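Local atomic coordinates of glutamyl-tRNA(Gln) amidotransferase subunit B, mitochondrial (Saccharomyces cerevisiae, PDB entry 4N0H), a protein that forms the GatB/GatE-type subunit of a mitochondrial amidotransferase and assembles with two other protein chains, among them subunit F. Residues B[14-19]-B[182-187]; B[52-57]-B[160-165]; B[70-75]-B[298-303]; B[109-114]-B[294-299]; B[212-217]-B[233-238]. All blocks are in the same frame, centred on the assembly; numbering follows the deposited sequence.

Contact 1 (B[14-19]-B[182-187]); sequences LKCGLE and KQVRAF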
# COMPACT_ATOMS: atom_id res chain seq x y z
N LEU B 14 -5.37 -2.29 -44.89
CA LEU B 14 -4.87 -1.61 -43.70
C LEU B 14 -5.77 -1.87 -42.50
O LEU B 14 -6.97 -1.59 -42.55
CB LEU B 14 -4.75 -0.10 -43.95
CG LEU B 14 -4.28 0.75 -42.77
CD1 LEU B 14 -2.96 0.24 -42.22
CD2 LEU B 14 -4.17 2.22 -43.18
N LYS B 15 -5.20 -2.41 -41.44
CA LYS B 15 -5.92 -2.62 -40.19
C LYS B 15 -5.35 -1.69 -39.12
O LYS B 15 -4.36 -2.02 -38.46
CB LYS B 15 -5.81 -4.08 -39.74
N CYS B 16 -5.98 -0.53 -38.96
CA CYS B 16 -5.44 0.52 -38.10
C CYS B 16 -6.31 0.84 -36.89
O CYS B 16 -7.54 0.87 -36.97
CB CYS B 16 -5.19 1.79 -38.93
SG CYS B 16 -4.69 3.22 -37.97
N GLY B 17 -5.66 1.09 -35.76
CA GLY B 17 -6.35 1.46 -34.54
C GLY B 17 -5.69 2.65 -33.88
O GLY B 17 -4.52 2.93 -34.12
N LEU B 18 -6.44 3.36 -33.04
CA LEU B 18 -5.92 4.55 -32.38
C LEU B 18 -5.96 4.41 -30.86
O LEU B 18 -6.88 3.80 -30.31
CB LEU B 18 -6.70 5.79 -32.80
CG LEU B 18 -6.67 6.16 -34.28
CD1 LEU B 18 -7.60 7.33 -34.56
CD2 LEU B 18 -5.25 6.50 -34.71
N GLU B 19 -4.96 4.99 -30.20
CA GLU B 19 -4.97 5.12 -28.75
C GLU B 19 -4.87 6.60 -28.41
O GLU B 19 -3.83 7.23 -28.64
CB GLU B 19 -3.81 4.34 -28.13
CG GLU B 19 -3.88 2.85 -28.39
CD GLU B 19 -2.63 2.12 -27.95
OE1 GLU B 19 -1.76 2.76 -27.31
OE2 GLU B 19 -2.51 0.91 -28.24
N LYS B 182 -8.51 8.69 -44.54
CA LYS B 182 -9.56 9.69 -44.43
C LYS B 182 -10.44 9.40 -43.21
O LYS B 182 -11.01 10.30 -42.60
CB LYS B 182 -10.42 9.73 -45.69
N GLN B 183 -10.54 8.12 -42.87
CA GLN B 183 -11.30 7.70 -41.70
C GLN B 183 -10.62 8.17 -40.43
O GLN B 183 -11.27 8.69 -39.52
CB GLN B 183 -11.46 6.18 -41.68
CG GLN B 183 -12.30 5.63 -42.83
CD GLN B 183 -12.27 4.12 -42.90
OE1 GLN B 183 -11.55 3.46 -42.14
NE2 GLN B 183 -13.05 3.55 -43.81
N VAL B 184 -9.30 8.00 -40.37
CA VAL B 184 -8.51 8.42 -39.22
C VAL B 184 -8.67 9.91 -38.96
O VAL B 184 -8.90 10.33 -37.82
CB VAL B 184 -7.02 8.07 -39.40
CG1 VAL B 184 -6.17 8.72 -38.31
CG2 VAL B 184 -6.82 6.56 -39.42
N ARG B 185 -8.56 10.71 -40.02
CA ARG B 185 -8.71 12.16 -39.91
C ARG B 185 -10.11 12.57 -39.44
O ARG B 185 -10.25 13.44 -38.58
CB ARG B 185 -8.37 12.84 -41.24
CG ARG B 185 -8.82 14.30 -41.31
CD ARG B 185 -8.26 15.01 -42.55
NE ARG B 185 -6.91 15.52 -42.33
CZ ARG B 185 -5.83 15.08 -42.98
NH1 ARG B 185 -5.94 14.14 -43.90
NH2 ARG B 185 -4.64 15.61 -42.70
N ALA B 186 -11.13 11.92 -40.00
CA ALA B 186 -12.52 12.24 -39.66
C ALA B 186 -12.86 11.87 -38.22
O ALA B 186 -13.63 12.55 -37.55
CB ALA B 186 -13.48 11.56 -40.63
N PHE B 187 -12.28 10.77 -37.74
CA PHE B 187 -12.52 10.30 -36.38
C PHE B 187 -11.92 11.25 -35.34
O PHE B 187 -12.58 11.65 -34.38
CB PHE B 187 -11.96 8.89 -36.19
CG PHE B 187 -12.19 8.33 -34.81
CD1 PHE B 187 -13.34 7.62 -34.52
CD2 PHE B 187 -11.24 8.49 -33.82
CE1 PHE B 187 -13.55 7.09 -33.26
CE2 PHE B 187 -11.44 7.97 -32.55
CZ PHE B 187 -12.60 7.27 -32.27
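This is a buried, wholly apolar contact of a helix against a sheet: strand 14-19 packs against helix 182-187, the two running nearly the same way with their axes at 19° and 10.2 Å apart. Two residues of the strand, Cys16 and Leu18, turn their side chains to the helix, while Gly17 between them has none to offer. Leu18 does most of the work. Its CG stands anti to the carbonyl carbon (chi1 -61°), and the CD1 methyl at the end of the chain lies 4.2 Å from CG1 of Val184 and 3.9 Å from CD2 of Phe187. The leucine and the phenylalanine slide past each other in opposite directions, and the methyl meets the ring obliquely. Cys16 is a compact partner: its SG is 4.2 Å from CG2 of Val184. Valine suits this helix position because its two methyls diverge from CB and can meet Leu18 and Cys16 separately. Beyond the pair, Phe178 meets the Phe187 ring edge-to-face and also packs on Cys16 and Leu18. Strand 210-218 runs antiparallel beside strand 14-23, Ile239 of helix 232-248 touches Val184, and Ile133 of strand 130-142 packs against Phe187.

Contact 2 (B[52-57]-B[160-165]); sequences YDIALP and VDLNRS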
# COMPACT_ATOMS: atom_id res chain seq x y z
N TYR B 52 0.95 14.99 -1.75
CA TYR B 52 0.78 13.76 -2.53
C TYR B 52 1.43 13.84 -3.91
O TYR B 52 2.04 12.87 -4.36
CB TYR B 52 -0.70 13.38 -2.68
CG TYR B 52 -0.91 12.24 -3.66
CD1 TYR B 52 -0.74 10.92 -3.26
CD2 TYR B 52 -1.25 12.49 -4.98
CE1 TYR B 52 -0.91 9.87 -4.15
CE2 TYR B 52 -1.43 11.46 -5.88
CZ TYR B 52 -1.26 10.15 -5.46
OH TYR B 52 -1.45 9.13 -6.36
N ASP B 53 1.29 14.98 -4.58
CA ASP B 53 1.85 15.15 -5.92
C ASP B 53 3.38 14.97 -5.91
O ASP B 53 3.97 14.51 -6.89
CB ASP B 53 1.50 16.52 -6.50
CG ASP B 53 0.02 16.67 -6.80
OD1 ASP B 53 -0.69 15.65 -6.91
OD2 ASP B 53 -0.44 17.83 -6.92
N ILE B 54 4.01 15.33 -4.80
CA ILE B 54 5.45 15.22 -4.66
C ILE B 54 5.82 13.84 -4.09
O ILE B 54 7.00 13.52 -3.87
CB ILE B 54 6.02 16.39 -3.80
CG1 ILE B 54 5.45 17.72 -4.31
CG2 ILE B 54 7.55 16.44 -3.84
CD1 ILE B 54 5.84 18.03 -5.74
N ALA B 55 4.79 13.02 -3.86
CA ALA B 55 4.95 11.67 -3.32
C ALA B 55 5.71 11.64 -1.99
O ALA B 55 6.54 10.76 -1.76
CB ALA B 55 5.60 10.74 -4.35
N LEU B 56 5.43 12.61 -1.13
CA LEU B 56 6.04 12.65 0.20
C LEU B 56 5.70 11.36 0.96
O LEU B 56 4.61 10.82 0.79
CB LEU B 56 5.53 13.87 0.97
CG LEU B 56 6.40 15.13 0.95
CD1 LEU B 56 7.13 15.30 -0.36
CD2 LEU B 56 5.57 16.36 1.27
N PRO B 57 6.65 10.86 1.77
CA PRO B 57 6.39 9.68 2.60
C PRO B 57 5.10 9.84 3.40
O PRO B 57 4.85 10.90 3.97
CB PRO B 57 7.60 9.63 3.53
CG PRO B 57 8.70 10.29 2.72
CD PRO B 57 8.03 11.36 1.91
N VAL B 160 12.61 19.03 -14.07
CA VAL B 160 11.33 18.37 -13.88
C VAL B 160 10.32 19.27 -13.18
O VAL B 160 10.58 19.80 -12.10
CB VAL B 160 11.49 17.05 -13.07
CG1 VAL B 160 10.13 16.42 -12.81
CG2 VAL B 160 12.41 16.09 -13.81
N ASP B 161 9.17 19.43 -13.81
CA ASP B 161 8.05 20.19 -13.26
C ASP B 161 6.89 19.23 -13.02
O ASP B 161 6.40 18.60 -13.96
CB ASP B 161 7.65 21.30 -14.23
CG ASP B 161 6.48 22.14 -13.74
OD1 ASP B 161 6.01 22.99 -14.52
OD2 ASP B 161 6.02 21.96 -12.59
N LEU B 162 6.45 19.13 -11.77
CA LEU B 162 5.40 18.17 -11.42
C LEU B 162 4.00 18.79 -11.37
O LEU B 162 3.06 18.17 -10.87
CB LEU B 162 5.74 17.47 -10.09
CG LEU B 162 7.02 16.61 -10.12
CD1 LEU B 162 7.33 16.00 -8.74
CD2 LEU B 162 6.92 15.52 -11.19
N ASN B 163 3.85 20.00 -11.91
CA ASN B 163 2.54 20.63 -12.00
C ASN B 163 1.56 19.73 -12.76
O ASN B 163 0.38 19.66 -12.41
CB ASN B 163 2.60 22.00 -12.71
CG ASN B 163 3.02 23.14 -11.78
OD1 ASN B 163 3.01 23.01 -10.56
ND2 ASN B 163 3.38 24.27 -12.37
N ARG B 164 2.05 19.04 -13.78
CA ARG B 164 1.19 18.22 -14.62
C ARG B 164 1.04 16.80 -14.08
O ARG B 164 0.18 16.04 -14.52
CB ARG B 164 1.71 18.19 -16.06
CG ARG B 164 0.71 17.63 -17.07
CD ARG B 164 1.36 17.43 -18.44
NE ARG B 164 2.26 16.28 -18.45
CZ ARG B 164 3.05 15.96 -19.47
NH1 ARG B 164 3.84 14.89 -19.40
NH2 ARG B 164 3.05 16.71 -20.57
N SER B 165 1.88 16.43 -13.12
CA SER B 165 1.79 15.11 -12.52
C SER B 165 0.46 15.00 -11.79
O SER B 165 0.05 15.93 -11.10
CB SER B 165 2.94 14.86 -11.55
OG SER B 165 2.97 13.50 -11.15
O HOH W 1 2.22 13.22 -8.86
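Leu162 sets its CD1 methyl against the end of Ile54, with 3.9 Å between CD1 of Leu162 and CD1 of Ile54, and the two chains cross obliquely. The same leucine methyl also lies 4.1 Å from the carbonyl O of Asp53. Ile54 reaches across because CG1 is anti to its carbonyl carbon (chi1 -49°), which carries the CD1 end to the leucine although the residue's first bond does not aim there. A water gives this apolar touch a polar neighbour: it donates to O of Asp53 at 2.9 Å and lies beside the hydroxyl of Ser165, too close for that second link to be more than doubtful. The elements that meet are turns. Tyr52 to Ala55 form a type I beta turn, closed by Ala55 N on Tyr52 O, and at the end of strand 157-161 Asp161 makes an Asx turn, its OD2 accepting from N of Asn163 at 3.0 Å. That N-H approaches from above the carboxylate plane, 55° out of it. An aspartate suits this place because its short side chain can fold back on the backbone two residues on. The carboxylate of Asp53 is held by Ser34 and by a salt bridge to Lys29, whose NZ also bonds the carbonyl oxygens of Asn163 and Ser165 and so ties both loops together. Trp135 of subunit F packs on Ile54, and Phe149 of subunit F on Leu162.

Contact 3 (B[70-75]-B[298-303]); sequences FAMKLS and PDVISG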
# COMPACT_ATOMS: atom_id res chain seq x y z
N PHE B 70 -17.07 12.79 -15.53
CA PHE B 70 -16.59 13.06 -16.88
C PHE B 70 -16.52 11.76 -17.67
O PHE B 70 -16.95 11.71 -18.82
CB PHE B 70 -15.22 13.75 -16.86
CG PHE B 70 -15.28 15.23 -16.58
CD1 PHE B 70 -16.39 15.80 -15.98
CD2 PHE B 70 -14.22 16.06 -16.92
CE1 PHE B 70 -16.44 17.16 -15.72
CE2 PHE B 70 -14.26 17.42 -16.66
CZ PHE B 70 -15.37 17.98 -16.06
N ALA B 71 -15.98 10.72 -17.06
CA ALA B 71 -15.88 9.42 -17.73
C ALA B 71 -17.27 8.83 -18.02
O ALA B 71 -17.46 8.14 -19.03
CB ALA B 71 -15.04 8.46 -16.92
N MET B 72 -18.23 9.09 -17.14
CA MET B 72 -19.61 8.67 -17.37
C MET B 72 -20.19 9.32 -18.63
O MET B 72 -20.78 8.65 -19.47
CB MET B 72 -20.49 9.00 -16.17
CG MET B 72 -20.70 7.83 -15.22
SD MET B 72 -21.52 6.47 -16.08
CE MET B 72 -21.82 5.36 -14.72
N LYS B 73 -20.02 10.63 -18.74
CA LYS B 73 -20.56 11.38 -19.87
C LYS B 73 -19.99 10.86 -21.19
O LYS B 73 -20.72 10.71 -22.18
CB LYS B 73 -20.31 12.88 -19.71
CG LYS B 73 -20.93 13.47 -18.46
CD LYS B 73 -20.68 14.96 -18.34
CE LYS B 73 -21.53 15.75 -19.32
NZ LYS B 73 -21.28 17.22 -19.22
N LEU B 74 -18.69 10.57 -21.20
CA LEU B 74 -18.05 10.05 -22.40
C LEU B 74 -18.56 8.65 -22.75
O LEU B 74 -18.84 8.36 -23.91
CB LEU B 74 -16.53 10.03 -22.26
CG LEU B 74 -15.80 9.50 -23.48
CD1 LEU B 74 -16.12 10.34 -24.72
CD2 LEU B 74 -14.30 9.45 -23.23
N SER B 75 -18.68 7.78 -21.75
CA SER B 75 -19.16 6.41 -21.97
C SER B 75 -20.57 6.43 -22.56
O SER B 75 -20.87 5.68 -23.48
CB SER B 75 -19.17 5.62 -20.65
OG SER B 75 -17.89 5.61 -20.05
N PRO B 298 -26.81 1.56 -10.52
CA PRO B 298 -27.52 1.76 -11.78
C PRO B 298 -28.06 3.18 -11.97
O PRO B 298 -28.14 3.64 -13.12
CB PRO B 298 -28.69 0.76 -11.70
CG PRO B 298 -28.51 -0.01 -10.40
CD PRO B 298 -27.12 0.25 -9.92
N ASP B 299 -28.40 3.88 -10.89
CA ASP B 299 -29.00 5.21 -11.02
C ASP B 299 -27.99 6.30 -11.41
O ASP B 299 -28.36 7.44 -11.69
CB ASP B 299 -29.78 5.62 -9.77
CG ASP B 299 -28.89 5.85 -8.55
OD1 ASP B 299 -29.46 6.04 -7.44
OD2 ASP B 299 -27.65 5.85 -8.67
N VAL B 300 -26.70 5.95 -11.39
CA VAL B 300 -25.68 6.87 -11.87
C VAL B 300 -25.81 6.99 -13.39
O VAL B 300 -25.67 8.07 -13.95
CB VAL B 300 -24.25 6.40 -11.49
CG1 VAL B 300 -23.21 7.36 -12.04
CG2 VAL B 300 -24.11 6.30 -9.98
N ILE B 301 -26.10 5.86 -14.04
CA ILE B 301 -26.31 5.83 -15.48
C ILE B 301 -27.47 6.72 -15.92
O ILE B 301 -27.31 7.60 -16.76
CB ILE B 301 -26.61 4.40 -15.98
CG1 ILE B 301 -25.54 3.43 -15.48
CG2 ILE B 301 -26.71 4.39 -17.49
CD1 ILE B 301 -24.26 3.47 -16.29
N SER B 302 -28.65 6.50 -15.34
CA SER B 302 -29.82 7.31 -15.67
C SER B 302 -29.65 8.76 -15.22
O SER B 302 -30.09 9.68 -15.91
CB SER B 302 -31.10 6.71 -15.08
OG SER B 302 -30.90 6.32 -13.73
N GLY B 303 -29.00 8.97 -14.08
CA GLY B 303 -28.78 10.31 -13.57
C GLY B 303 -27.94 11.17 -14.50
O GLY B 303 -28.34 12.27 -14.87
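Met72 carries this helix-to-helix contact, in which helix 65-78 meets helix 298-306 of the GatB/GatE-type fold. Along the first segment, Ala71 comes before it and is small enough to fit against Phe111 of strand 102-120 and Ile140 of strand 130-142. Met72 then points to the second helix, and its backbone is the nearest to that of Ile301, with 7.5 Å between the CA atoms of Met72 and Ile301. The methionine chain bends at chi2 (-61°), which brings its terminal methyl to two side chains of the other helix: CE of Met72 is 3.6 Å from CG1 of Val300 and 3.5 Å from CD1 of Ile301, the latter tighter than usual van der Waals contact. The sulfur follows, with SD of Met72 4.1 Å from CD1 of Ile301, and the side chain crosses both partners at about a right angle. An unbranched, flexible methionine suits this place because it can bend its end into the narrow space beside them; Val300 offers a methyl carried directly on CB, Ile301 the end of its longer branch. Val82 of strand 81-82 touches both Met72 and Ile301, and Val300 also packs on Leu110 of subunit F. Lys73, next in sequence, turns elsewhere and its NZ bonds O of Leu198. The segment ends at Ser75, a hydroxyl residue that can bond back to its own helix: OG donates to O of Ala71 at 2.8 Å, while N of Ser75 reaches the same oxygen from the opposite face of the carbonyl plane.

Contact 4 (B[109-114]-B[294-299]); sequences RPFARG and INLAPD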
# COMPACT_ATOMS: atom_id res chain seq x y z
N ARG B 109 -9.07 -3.69 -15.10
CA ARG B 109 -10.51 -3.42 -15.11
C ARG B 109 -10.80 -1.98 -15.50
O ARG B 109 -10.90 -1.10 -14.64
CB ARG B 109 -11.12 -3.73 -13.74
CG ARG B 109 -10.88 -5.15 -13.25
CD ARG B 109 -11.84 -5.51 -12.12
NE ARG B 109 -13.23 -5.31 -12.52
CZ ARG B 109 -13.97 -6.22 -13.15
NH1 ARG B 109 -13.44 -7.40 -13.46
NH2 ARG B 109 -15.22 -5.95 -13.48
N PRO B 110 -10.95 -1.73 -16.80
CA PRO B 110 -11.19 -0.38 -17.33
C PRO B 110 -12.57 0.14 -16.95
O PRO B 110 -13.46 -0.64 -16.62
CB PRO B 110 -11.07 -0.57 -18.85
CG PRO B 110 -11.39 -2.02 -19.07
CD PRO B 110 -10.84 -2.73 -17.87
N PHE B 111 -12.73 1.47 -16.99
CA PHE B 111 -13.98 2.11 -16.62
C PHE B 111 -15.16 1.64 -17.49
O PHE B 111 -16.25 1.42 -16.98
CB PHE B 111 -13.86 3.64 -16.71
CG PHE B 111 -15.07 4.37 -16.20
CD1 PHE B 111 -16.07 4.79 -17.08
CD2 PHE B 111 -15.23 4.64 -14.85
CE1 PHE B 111 -17.19 5.46 -16.61
CE2 PHE B 111 -16.35 5.31 -14.38
CZ PHE B 111 -17.33 5.72 -15.26
N ALA B 112 -14.93 1.51 -18.79
CA ALA B 112 -15.97 1.09 -19.72
C ALA B 112 -15.40 0.29 -20.88
O ALA B 112 -14.21 0.37 -21.19
CB ALA B 112 -16.74 2.31 -20.25
N ARG B 113 -16.27 -0.49 -21.52
CA ARG B 113 -15.88 -1.26 -22.69
C ARG B 113 -16.94 -1.13 -23.77
O ARG B 113 -18.10 -0.81 -23.49
CB ARG B 113 -15.65 -2.72 -22.33
CG ARG B 113 -14.36 -2.98 -21.55
CD ARG B 113 -14.26 -4.43 -21.09
NE ARG B 113 -14.99 -4.67 -19.85
CZ ARG B 113 -15.40 -5.87 -19.44
NH1 ARG B 113 -15.16 -6.95 -20.18
NH2 ARG B 113 -16.06 -6.00 -18.30
N GLY B 114 -16.55 -1.38 -25.01
CA GLY B 114 -17.46 -1.29 -26.13
C GLY B 114 -17.77 0.15 -26.48
O GLY B 114 -17.07 1.07 -26.06
N ILE B 294 -14.24 1.11 -8.02
CA ILE B 294 -15.30 1.96 -8.53
C ILE B 294 -16.53 1.07 -8.73
O ILE B 294 -16.54 0.22 -9.62
CB ILE B 294 -14.92 2.63 -9.86
CG1 ILE B 294 -13.79 3.64 -9.65
CG2 ILE B 294 -16.13 3.32 -10.51
CD1 ILE B 294 -13.35 4.33 -10.92
N ASN B 295 -17.54 1.25 -7.89
CA ASN B 295 -18.76 0.45 -7.96
C ASN B 295 -19.99 1.33 -8.05
O ASN B 295 -20.56 1.73 -7.03
CB ASN B 295 -18.86 -0.47 -6.74
CG ASN B 295 -20.04 -1.41 -6.80
OD1 ASN B 295 -20.70 -1.54 -7.84
ND2 ASN B 295 -20.32 -2.09 -5.70
N LEU B 296 -20.41 1.64 -9.27
CA LEU B 296 -21.48 2.60 -9.48
C LEU B 296 -22.85 1.93 -9.46
O LEU B 296 -23.02 0.84 -10.01
CB LEU B 296 -21.26 3.33 -10.81
CG LEU B 296 -19.86 3.96 -10.89
CD1 LEU B 296 -19.56 4.46 -12.29
CD2 LEU B 296 -19.74 5.08 -9.88
N ALA B 297 -23.81 2.57 -8.81
CA ALA B 297 -25.17 2.06 -8.78
C ALA B 297 -25.82 2.38 -10.11
O ALA B 297 -25.43 3.33 -10.78
CB ALA B 297 -25.96 2.70 -7.64
N PRO B 298 -26.81 1.56 -10.52
CA PRO B 298 -27.52 1.76 -11.78
C PRO B 298 -28.06 3.18 -11.97
O PRO B 298 -28.14 3.64 -13.12
CB PRO B 298 -28.69 0.76 -11.70
CG PRO B 298 -28.51 -0.01 -10.40
CD PRO B 298 -27.12 0.25 -9.92
N ASP B 299 -28.40 3.88 -10.89
CA ASP B 299 -29.00 5.21 -11.02
C ASP B 299 -27.99 6.30 -11.41
O ASP B 299 -28.36 7.44 -11.69
CB ASP B 299 -29.78 5.62 -9.77
CG ASP B 299 -28.89 5.85 -8.55
OD1 ASP B 299 -29.46 6.04 -7.44
OD2 ASP B 299 -27.65 5.85 -8.67
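The two backbones stay well apart, the nearest CA atoms being those of Phe111 and Ile294 at 8.2 Å, and one aromatic side chain bridges the distance. Phe111 sits where strand 102-120 is broken by a classic beta bulge, in which Phe111 and Ala112 both face Leu138. Its ring is thrown outward with CG anti to the backbone N (chi1 -174°), and the far end of the ring does the touching. The CD1 methyl of Leu296 lies 3.9 Å from CZ of Phe111 and equally near the neighbouring CE2, so it rests beside that corner of the ring and meets it obliquely; the two side chains cross at about a right angle. Ile294 adds a looser touch, its CG2 4.4 Å from CE2 of Phe111. A phenylalanine suits this position because its length carries apolar surface to a loop that the strand itself does not reach, and the branched aliphatic residues of 294-299 offer methyls to receive it. Ala71 and Ser75 of helix 65-78 also pack on the ring, and Met72 lies on Leu296. Around Asn295 and Ala297 the loop bonds through its backbone to subunit F, and OD2 of Asp299 accepts from N of Tyr112 of subunit F. With carbon alone meeting carbon between the two segments, their attachment to one another rests on close fit and exclusion of water rather than on directed bonds.

Contact 5 (B[212-217]-B[233-238]); sequences VDVNLS and SSIINA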
# COMPACT_ATOMS: atom_id res chain seq x y z
N VAL B 212 -2.35 11.35 -29.65
CA VAL B 212 -2.79 10.21 -30.45
C VAL B 212 -1.65 9.26 -30.81
O VAL B 212 -0.73 9.63 -31.54
CB VAL B 212 -3.47 10.68 -31.74
CG1 VAL B 212 -3.95 9.48 -32.56
CG2 VAL B 212 -4.63 11.61 -31.42
N ASP B 213 -1.71 8.04 -30.30
CA ASP B 213 -0.83 6.97 -30.76
C ASP B 213 -1.57 6.13 -31.79
O ASP B 213 -2.80 6.07 -31.78
CB ASP B 213 -0.39 6.08 -29.60
CG ASP B 213 0.46 6.82 -28.58
OD1 ASP B 213 1.14 7.80 -28.96
OD2 ASP B 213 0.46 6.40 -27.40
N VAL B 214 -0.83 5.47 -32.67
CA VAL B 214 -1.42 4.63 -33.70
C VAL B 214 -0.85 3.22 -33.62
O VAL B 214 0.33 3.04 -33.33
CB VAL B 214 -1.14 5.19 -35.12
CG1 VAL B 214 -1.78 4.32 -36.20
CG2 VAL B 214 -1.63 6.62 -35.23
N ASN B 215 -1.69 2.22 -33.86
CA ASN B 215 -1.21 0.87 -34.11
C ASN B 215 -1.79 0.36 -35.43
O ASN B 215 -2.97 0.57 -35.72
CB ASN B 215 -1.57 -0.07 -32.96
CG ASN B 215 -3.06 -0.11 -32.67
OD1 ASN B 215 -3.54 0.56 -31.76
ND2 ASN B 215 -3.80 -0.88 -33.46
N LEU B 216 -0.95 -0.28 -36.24
CA LEU B 216 -1.41 -0.79 -37.53
C LEU B 216 -0.70 -2.06 -37.97
O LEU B 216 0.34 -2.44 -37.42
CB LEU B 216 -1.30 0.30 -38.61
CG LEU B 216 -0.01 1.10 -38.76
CD1 LEU B 216 1.08 0.29 -39.44
CD2 LEU B 216 -0.27 2.39 -39.53
N SER B 217 -1.29 -2.72 -38.96
CA SER B 217 -0.70 -3.91 -39.57
C SER B 217 -1.36 -4.12 -40.93
O SER B 217 -2.59 -4.07 -41.04
CB SER B 217 -0.90 -5.14 -38.69
OG SER B 217 -2.27 -5.49 -38.61
N SER B 233 -1.40 16.35 -38.69
CA SER B 233 -0.62 16.25 -39.92
C SER B 233 0.45 15.16 -39.83
O SER B 233 0.70 14.45 -40.79
CB SER B 233 0.02 17.59 -40.26
OG SER B 233 1.05 17.44 -41.22
N SER B 234 1.06 15.04 -38.66
CA SER B 234 2.14 14.08 -38.45
C SER B 234 1.61 12.65 -38.31
O SER B 234 2.30 11.69 -38.63
CB SER B 234 2.95 14.44 -37.21
OG SER B 234 3.33 15.81 -37.23
N ILE B 235 0.38 12.53 -37.82
CA ILE B 235 -0.25 11.23 -37.67
C ILE B 235 -0.57 10.67 -39.05
O ILE B 235 -0.24 9.52 -39.36
CB ILE B 235 -1.55 11.32 -36.85
CG1 ILE B 235 -1.38 12.31 -35.70
CG2 ILE B 235 -1.94 9.96 -36.32
CD1 ILE B 235 -2.59 12.42 -34.80
N ILE B 236 -1.20 11.50 -39.88
CA ILE B 236 -1.56 11.12 -41.24
C ILE B 236 -0.34 10.73 -42.07
O ILE B 236 -0.37 9.75 -42.81
CB ILE B 236 -2.32 12.27 -41.94
CG1 ILE B 236 -3.59 12.63 -41.17
CG2 ILE B 236 -2.66 11.90 -43.37
CD1 ILE B 236 -4.54 11.46 -40.97
N ASN B 237 0.74 11.50 -41.92
CA ASN B 237 1.96 11.24 -42.68
C ASN B 237 2.69 9.98 -42.24
O ASN B 237 3.19 9.21 -43.07
CB ASN B 237 2.91 12.45 -42.62
CG ASN B 237 2.33 13.67 -43.30
OD1 ASN B 237 1.35 13.58 -44.05
ND2 ASN B 237 2.93 14.83 -43.06
N ALA B 238 2.77 9.77 -40.93
CA ALA B 238 3.40 8.57 -40.39
C ALA B 238 2.66 7.32 -40.84
O ALA B 238 3.28 6.30 -41.17
CB ALA B 238 3.47 8.64 -38.87
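Strand 210-218 and helix 232-248 form a layer of helix on sheet, and this contact is the point where one isoleucine of the helix spans two valines of the strand. Ile235 holds CG1 anti to its carbonyl carbon (chi1 -39°), which splits its two branches between separate partners. The CD1 end lies over Val212, 3.6 Å from its CB, with CG1 of Val212 at 3.9 Å and CG2 at 4.0 Å from the same methyl, so it rests at the fork of the valine; the two side chains cross at about a right angle. The other branch, CG2 of Ile235, comes to 3.5 Å from CG2 of Val214. Val212 and Val214 are two apart in the strand and therefore turn to the same face, whereas Asp213 between them points away from the helix. Such alternation is the mark of a strand with one apolar, covered face, and valine suits it, since beta branching fits an extended backbone. The strand lies in the mixed sheet of the domain, bonded on one edge to strand 14-23, through Asp213 with Glu19 and Asn215 with Gly17, and on the other to strand 224-226. Ile188 of helix 181-197 packs on Ile235 as well, and Ile239, one turn further along the helix, takes up Val214. Trp266 packs against Ser234, Asn237 and Ala238 of the helix.

How the contacts relate
Contacts 1 and 5 form one cluster, their centres about 8 Å apart: strands 14-23 and 210-218 are neighbours in the sheet, and helices 181-197 and 232-248 pack on it. Contacts 3 and 4 form a second, about 9 Å apart, sharing Pro298 and Asp299 and meeting where Met72 touches Leu296. Contact 2 stands alone, about 28 Å or more from every other centre. All five are largely buried. Between their segments contacts 1, 3, 4 and 5 are purely apolar, whereas contact 2, between loops, sets an apolar touch beside polar groups and a water firmly bonded to Asp53 O. Subunit F reaches contacts 2, 3 and 4, but no other protein chain touches contacts 1 and 5.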